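PDB 5K3H: acyl-coenzyme A oxidase acox-1.1 from Caenorhabditis elegans, which catalyses the first step of peroxisomal beta-oxidation, using FAD and molecular oxygen to desaturate acyl-CoA to (2E)-enoyl-CoA with release of hydrogen peroxide. Local coordinates for residues Ala41-Arg44 with Arg45-Ala49; Ile72-Ser75 with Ala76-Thr80; Ser60-Leu63 with Pro64-Thr67. All blocks are in the same frame, centred on the assembly; numbering follows the deposited sequence.

Interaction 1 of 3, residues Ala41-Arg44 with Arg45-Ala49; sequences ARRR and REITA
R43 and E46 meet one turn apart on helix 38-52 in an i to i+3 salt bridge. R43 NH1 donates to E46 OE1 at 2.6 Å, and the bond is bent, with an N-H...O angle of 141°. The oxygen lies near the guanidinium plane and uses its anti lone pair; the carboxylate and guanidinium planes are turned 57° apart, and one nitrogen, NH1, makes the bond. Bends at chi2 and chi3 carry the R43 chain across E46 and I47 at about a right angle and lay one guanidinium face against I47, whose CG1 is 3.7 Å from R43 NH2. The other oxygen of E46, OE2, rests against the R42 aliphatic chain, 3.3 Å from R42 CD; the two side chains run alongside each other, and the R42 guanidinium forms its salt bridge with E38 instead. R45 also runs back toward the N-terminal end, on another flank of the helix: one face of its guanidinium covers R42 CA, off-centre toward the rim, with R45 NH2 3.7 Å from R42 CA, and its NH1 pairs with E619. Beneath these side chains run the helical i to i+4 bonds, among them I47 N to R43 O at 2.8 Å. Further out, R43 reaches E97 through NE and the carbonyl of I89 through NH2, and T48 OG1 lies between E104 and H100. An alanine in place of R43 would probably leave E46 OE1 and E97 without their shared cation and uncover the flank of I47. Carboxylates of E38, E46, E97 and E619 pair with three of the four successive arginines, which probably offsets much of the gathered positive charge, while R44 NH1 bonds to the carbonyl of E619.

Interaction 2 of 3, residues Ile72-Ser75 with Ala76-Thr80; sequences IMES and ARKLT
E74 OE2 is gripped from two sources: R77 NH2 donates to it at 2.9 Å, and the backbone N of S60, in the loop preceding the helix, probably adds a second bond. Its twin, E74 OE1, takes the NE hydrogen of R77 at 3.1 Å. R77 therefore holds the carboxylate side-on with two nearly straight bonds, 171° through NE and 173° through NH2. Both oxygens lie in the guanidinium plane, yet each is approached from above the carboxylate plane, the two planes being turned well apart. E74 reaches this position with CG anti to its backbone N (chi1 172°) and a bend at chi2 that sends the carboxylate along the helix beside R77. This is an i to i+3 ion pair on helix 68-85, in the N-terminal helical region of the acyl-CoA oxidase fold. Below it, K78 N bonds to E74 O at 3.0 Å in the regular helical pattern. The K78 chain crosses E74, with CE 4.0 Å from E74 CG, before its ammonium pairs with D59 and the carbonyl of V105. R77 NH1 reaches the carbonyl of E56, and Y661 of the second subunit packs on R77 and M73.

Interaction 3 of 3, residues Ser60-Leu63 with Pro64-Thr67; sequences SMPL and PYMT
M61 and M66 are brought together across a tight turn by their first torsions. M61 has CG between its backbone N and carbonyl carbon (chi1 51°), which carries the thioether over to Y65 and M66; M66 has CG anti to its carbonyl carbon (chi1 -62°) and then runs out fully extended, so that its methyl reaches back to the start of the turn. M66 CE lies 3.5 Å from M61 CG and 3.8 Å from L63 CD2, and it also approaches the hydroxyl of S60. The Y65 ring is covered on one face by P62: P62 CB stands 3.9 Å from the ring centroid and only 2° off the ring normal, a CH-pi contact centred on the ring. M61 CE comes to the edge of the same ring, 4.1 Å from Y65 CD2. Two backbone bonds fix the turn, Y65 N to P62 O at 2.9 Å and M66 N to L63 O at 3.1 Å. Both are i to i+3 bonds of the 3-10 type. The turn leads into helix 68-85, where T67 serves as N-cap. Y65 OH bonds to the carbonyl of W643, whose ring also meets that of Y65, while P64 packs on P241 of the second subunit. Side-chain contacts here are mainly apolar, with a proline face on the ring, M61 at its edge, and the M66 methyl against M61 and L63, so dispersion probably steadies the turn alongside the two backbone bonds.

The three contacts follow the chain through the N-terminal region, interaction 1 on helix 38-52, interaction 3 in the loop after it and interaction 2 on helix 68-85. Interactions 2 and 3 touch, their centres 13 Å apart: the probable bond from S60 to E74 joins them, and E74 CG packs 4.0 Å from M66 CE, so the turn is fastened to the helix it introduces. Both also meet the second subunit. Interaction 1 stands apart, its nearest atoms about 13 Å from interaction 2 and about 15 Å from interaction 3. Of the three, interaction 2 lies nearest a cofactor-binding residue: the I72 side chain is about 11 Å from G191, which helps bind the FAD shared between the subunits.

Interaction 1 of 3, residues Ala41-Arg44 with Arg45-Ala49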
loop_
_atom_site.group_PDB
_atom_site.type_symbol
_atom_site.label_atom_id
_atom_site.label_comp_id
_atom_site.label_asym_id
_atom_site.label_seq_id
_atom_site.Cartn_x
_atom_site.Cartn_y
_atom_site.Cartn_z
ATOM N N ALA B 41 14.581 -11.165 26.467
ATOM C CA ALA B 41 15.350 -10.320 25.561
ATOM C C ALA B 41 16.753 -10.873 25.327
ATOM O O ALA B 41 17.199 -10.998 24.182
ATOM C CB ALA B 41 15.422 -8.895 26.114
ATOM N N ARG B 42 17.457 -11.231 26.401
ATOM C CA ARG B 42 18.811 -11.765 26.261
ATOM C C ARG B 42 18.828 -13.051 25.444
ATOM O O ARG B 42 19.760 -13.292 24.667
ATOM C CB ARG B 42 19.445 -11.999 27.634
ATOM C CG ARG B 42 20.913 -12.345 27.509
ATOM C CD ARG B 42 21.487 -12.984 28.735
ATOM N NE ARG B 42 21.036 -12.325 29.949
ATOM C CZ ARG B 42 20.943 -12.926 31.131
ATOM N NH1 ARG B 42 21.267 -14.209 31.253
ATOM N NH2 ARG B 42 20.532 -12.244 32.191
ATOM N N ARG B 43 17.824 -13.906 25.619
ATOM C CA ARG B 43 17.827 -15.149 24.862
ATOM C C ARG B 43 17.770 -14.874 23.362
ATOM O O ARG B 43 18.355 -15.618 22.566
ATOM C CB ARG B 43 16.679 -16.058 25.315
ATOM C CG ARG B 43 16.938 -16.778 26.658
ATOM C CD ARG B 43 18.064 -17.788 26.499
ATOM N NE ARG B 43 17.782 -18.787 25.469
ATOM C CZ ARG B 43 18.675 -19.196 24.568
ATOM N NH1 ARG B 43 19.890 -18.677 24.573
ATOM N NH2 ARG B 43 18.358 -20.116 23.659
ATOM N N ARG B 44 17.057 -13.820 22.954
ATOM C CA ARG B 44 17.068 -13.413 21.547
ATOM C C ARG B 44 18.481 -13.096 21.072
ATOM O O ARG B 44 18.890 -13.501 19.975
ATOM C CB ARG B 44 16.149 -12.203 21.325
ATOM C CG ARG B 44 14.649 -12.490 21.479
ATOM C CD ARG B 44 13.809 -11.270 21.152
ATOM N NE ARG B 44 13.781 -10.944 19.730
ATOM C CZ ARG B 44 14.617 -10.086 19.139
ATOM N NH1 ARG B 44 15.559 -9.477 19.844
ATOM N NH2 ARG B 44 14.519 -9.826 17.846
ATOM N N ARG B 45 19.234 -12.341 21.875
ATOM C CA ARG B 45 20.593 -11.988 21.482
ATOM C C ARG B 45 21.488 -13.216 21.432
ATOM O O ARG B 45 22.348 -13.315 20.548
ATOM C CB ARG B 45 21.162 -10.933 22.431
ATOM C CG ARG B 45 20.310 -9.667 22.412
ATOM C CD ARG B 45 20.989 -8.466 23.017
ATOM N NE ARG B 45 21.237 -8.617 24.450
ATOM C CZ ARG B 45 20.334 -8.375 25.391
ATOM N NH1 ARG B 45 19.105 -7.989 25.060
ATOM N NH2 ARG B 45 20.654 -8.533 26.661
ATOM N N GLU B 46 21.292 -14.169 22.364
ATOM C CA GLU B 46 22.084 -15.397 22.361
ATOM C C GLU B 46 21.752 -16.266 21.162
ATOM O O GLU B 46 22.655 -16.833 20.538
ATOM C CB GLU B 46 21.861 -16.183 23.655
ATOM C CG GLU B 46 22.355 -15.482 24.896
ATOM C CD GLU B 46 22.098 -16.270 26.174
ATOM O OE1 GLU B 46 21.484 -17.347 26.100
ATOM O OE2 GLU B 46 22.484 -15.807 27.265
ATOM N N ILE B 47 20.462 -16.395 20.845
ATOM C CA ILE B 47 20.029 -17.141 19.665
ATOM C C ILE B 47 20.634 -16.548 18.398
ATOM O O ILE B 47 21.110 -17.275 17.515
ATOM C CB ILE B 47 18.493 -17.170 19.581
ATOM C CG1 ILE B 47 17.888 -18.032 20.682
ATOM C CG2 ILE B 47 18.039 -17.608 18.205
ATOM C CD1 ILE B 47 16.407 -17.762 20.880
ATOM N N THR B 48 20.588 -15.218 18.277
ATOM C CA THR B 48 21.157 -14.539 17.116
ATOM C C THR B 48 22.646 -14.817 17.000
ATOM O O THR B 48 23.143 -15.127 15.913
ATOM C CB THR B 48 20.867 -13.037 17.222
ATOM O OG1 THR B 48 19.461 -12.839 17.118
ATOM C CG2 THR B 48 21.576 -12.215 16.152
ATOM N N ALA B 49 23.378 -14.696 18.117
ATOM C CA ALA B 49 24.814 -14.943 18.108
ATOM C C ALA B 49 25.120 -16.391 17.742
ATOM O O ALA B 49 26.033 -16.666 16.954
ATOM C CB ALA B 49 25.404 -14.596 19.472
#

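Interaction 2 of 3, residues Ile72-Ser75 with Ala76-Thr80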
loop_
_atom_site.group_PDB
_atom_site.type_symbol
_atom_site.label_atom_id
_atom_site.label_comp_id
_atom_site.label_asym_id
_atom_site.label_seq_id
_atom_site.Cartn_x
_atom_site.Cartn_y
_atom_site.Cartn_z
ATOM N N ILE B 72 11.073 -21.297 -2.453
ATOM C CA ILE B 72 10.448 -22.450 -1.796
ATOM C C ILE B 72 11.471 -23.569 -1.549
ATOM O O ILE B 72 11.505 -24.158 -0.458
ATOM C CB ILE B 72 9.221 -22.920 -2.609
ATOM C CG1 ILE B 72 8.147 -21.810 -2.580
ATOM C CG2 ILE B 72 8.663 -24.229 -2.062
ATOM C CD1 ILE B 72 6.896 -22.069 -3.408
ATOM N N MET B 73 12.337 -23.860 -2.535
ATOM C CA MET B 73 13.441 -24.806 -2.321
ATOM C C MET B 73 14.326 -24.388 -1.142
ATOM O O MET B 73 14.647 -25.203 -0.268
ATOM C CB MET B 73 14.280 -24.938 -3.594
ATOM C CG MET B 73 13.754 -25.977 -4.580
ATOM S SD MET B 73 13.665 -27.674 -3.952
ATOM C CE MET B 73 15.381 -28.191 -4.119
ATOM N N GLU B 74 14.761 -23.128 -1.126
ATOM C CA GLU B 74 15.601 -22.635 -0.042
ATOM C C GLU B 74 14.888 -22.752 1.302
ATOM O O GLU B 74 15.486 -23.155 2.305
ATOM C CB GLU B 74 15.976 -21.177 -0.336
ATOM C CG GLU B 74 16.701 -20.434 0.774
ATOM C CD GLU B 74 18.174 -20.816 0.825
ATOM O OE1 GLU B 74 18.604 -21.641 0.001
ATOM O OE2 GLU B 74 18.913 -20.300 1.676
ATOM N N SER B 75 13.602 -22.407 1.340
ATOM C CA SER B 75 12.851 -22.460 2.587
ATOM C C SER B 75 12.756 -23.894 3.106
ATOM O O SER B 75 12.834 -24.131 4.318
ATOM C CB SER B 75 11.462 -21.826 2.362
ATOM O OG SER B 75 10.685 -21.726 3.549
ATOM N N ALA B 76 12.555 -24.865 2.199
ATOM C CA ALA B 76 12.528 -26.276 2.593
ATOM C C ALA B 76 13.905 -26.745 3.056
ATOM O O ALA B 76 14.022 -27.488 4.040
ATOM C CB ALA B 76 12.026 -27.139 1.433
ATOM N N ARG B 77 14.958 -26.326 2.350
ATOM C CA ARG B 77 16.324 -26.604 2.780
ATOM C C ARG B 77 16.551 -26.206 4.238
ATOM O O ARG B 77 16.886 -27.049 5.081
ATOM C CB ARG B 77 17.301 -25.870 1.861
ATOM C CG ARG B 77 18.752 -26.276 2.035
ATOM C CD ARG B 77 19.686 -25.385 1.219
ATOM N NE ARG B 77 19.737 -24.006 1.686
ATOM C CZ ARG B 77 20.344 -23.622 2.812
ATOM N NH1 ARG B 77 20.938 -24.509 3.600
ATOM N NH2 ARG B 77 20.343 -22.344 3.165
ATOM N N LYS B 78 16.354 -24.913 4.553
ATOM C CA LYS B 78 16.573 -24.415 5.915
ATOM C C LYS B 78 15.651 -25.084 6.916
ATOM O O LYS B 78 16.045 -25.334 8.065
ATOM C CB LYS B 78 16.373 -22.900 5.962
ATOM C CG LYS B 78 17.382 -22.165 5.137
ATOM C CD LYS B 78 17.400 -20.693 5.441
ATOM C CE LYS B 78 16.260 -20.020 4.699
ATOM N NZ LYS B 78 16.464 -18.551 4.613
ATOM N N LEU B 79 14.422 -25.390 6.504
ATOM C CA LEU B 79 13.482 -26.011 7.425
ATOM C C LEU B 79 13.991 -27.371 7.904
ATOM O O LEU B 79 13.929 -27.673 9.103
ATOM C CB LEU B 79 12.118 -26.132 6.744
ATOM C CG LEU B 79 10.865 -26.421 7.561
ATOM C CD1 LEU B 79 10.731 -25.439 8.710
ATOM C CD2 LEU B 79 9.673 -26.299 6.631
ATOM N N THR B 80 14.526 -28.196 6.995
ATOM C CA THR B 80 15.035 -29.501 7.414
ATOM C C THR B 80 16.245 -29.355 8.335
ATOM O O THR B 80 16.372 -30.095 9.321
ATOM C CB THR B 80 15.379 -30.372 6.202
ATOM O OG1 THR B 80 16.366 -29.718 5.411
ATOM C CG2 THR B 80 14.156 -30.675 5.351
#

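Interaction 3 of 3, residues Ser60-Leu63 with Pro64-Thr67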
loop_
_atom_site.group_PDB
_atom_site.type_symbol
_atom_site.label_atom_id
_atom_site.label_comp_id
_atom_site.label_asym_id
_atom_site.label_seq_id
_atom_site.Cartn_x
_atom_site.Cartn_y
_atom_site.Cartn_z
ATOM N N SER B 60 21.009 -18.291 1.418
ATOM C CA SER B 60 22.090 -18.581 0.476
ATOM C C SER B 60 22.363 -17.391 -0.434
ATOM O O SER B 60 23.502 -17.205 -0.874
ATOM C CB SER B 60 21.781 -19.828 -0.357
ATOM O OG SER B 60 20.538 -19.714 -1.041
ATOM N N MET B 61 21.351 -16.582 -0.726
ATOM C CA MET B 61 21.552 -15.293 -1.380
ATOM C C MET B 61 20.424 -14.364 -0.953
ATOM O O MET B 61 19.462 -14.801 -0.308
ATOM C CB MET B 61 21.595 -15.446 -2.904
ATOM C CG MET B 61 20.453 -16.215 -3.487
ATOM S SD MET B 61 20.406 -16.025 -5.275
ATOM C CE MET B 61 22.147 -15.757 -5.623
ATOM N N PRO B 62 20.511 -13.069 -1.286
ATOM C CA PRO B 62 19.398 -12.160 -0.954
ATOM C C PRO B 62 18.068 -12.650 -1.531
ATOM O O PRO B 62 17.941 -12.900 -2.736
ATOM C CB PRO B 62 19.837 -10.826 -1.571
ATOM C CG PRO B 62 21.318 -10.890 -1.493
ATOM C CD PRO B 62 21.683 -12.320 -1.779
ATOM N N LEU B 63 17.069 -12.782 -0.650
ATOM C CA LEU B 63 15.765 -13.300 -1.071
ATOM C C LEU B 63 15.153 -12.564 -2.256
ATOM O O LEU B 63 14.509 -13.231 -3.085
ATOM C CB LEU B 63 14.786 -13.315 0.113
ATOM C CG LEU B 63 15.229 -14.123 1.333
ATOM C CD1 LEU B 63 14.071 -14.361 2.294
ATOM C CD2 LEU B 63 15.881 -15.461 0.934
ATOM N N PRO B 64 15.273 -11.233 -2.402
ATOM C CA PRO B 64 14.675 -10.587 -3.582
ATOM C C PRO B 64 15.324 -11.005 -4.899
ATOM O O PRO B 64 14.736 -10.755 -5.964
ATOM C CB PRO B 64 14.888 -9.090 -3.314
ATOM C CG PRO B 64 15.120 -8.969 -1.849
ATOM C CD PRO B 64 15.763 -10.236 -1.423
ATOM N N TYR B 65 16.507 -11.636 -4.872
ATOM C CA TYR B 65 17.100 -12.125 -6.119
ATOM C C TYR B 65 16.402 -13.346 -6.674
ATOM O O TYR B 65 16.506 -13.584 -7.878
ATOM C CB TYR B 65 18.558 -12.543 -5.955
ATOM C CG TYR B 65 19.579 -11.483 -5.663
ATOM C CD1 TYR B 65 19.238 -10.142 -5.578
ATOM C CD2 TYR B 65 20.908 -11.844 -5.486
ATOM C CE1 TYR B 65 20.194 -9.197 -5.300
ATOM C CE2 TYR B 65 21.866 -10.911 -5.219
ATOM C CZ TYR B 65 21.514 -9.591 -5.121
ATOM O OH TYR B 65 22.501 -8.675 -4.856
ATOM N N MET B 66 15.693 -14.103 -5.832
ATOM C CA MET B 66 15.260 -15.457 -6.123
ATOM C C MET B 66 13.872 -15.476 -6.765
ATOM O O MET B 66 12.985 -14.699 -6.402
ATOM C CB MET B 66 15.216 -16.272 -4.832
ATOM C CG MET B 66 16.529 -16.449 -4.099
ATOM S SD MET B 66 16.216 -17.481 -2.635
ATOM C CE MET B 66 17.737 -17.418 -1.708
ATOM N N THR B 67 13.669 -16.411 -7.692
ATOM C CA THR B 67 12.320 -16.681 -8.163
ATOM C C THR B 67 11.510 -17.367 -7.058
ATOM O O THR B 67 12.054 -17.804 -6.031
ATOM C CB THR B 67 12.356 -17.554 -9.416
ATOM O OG1 THR B 67 12.906 -18.831 -9.070
ATOM C CG2 THR B 67 13.255 -16.927 -10.459
#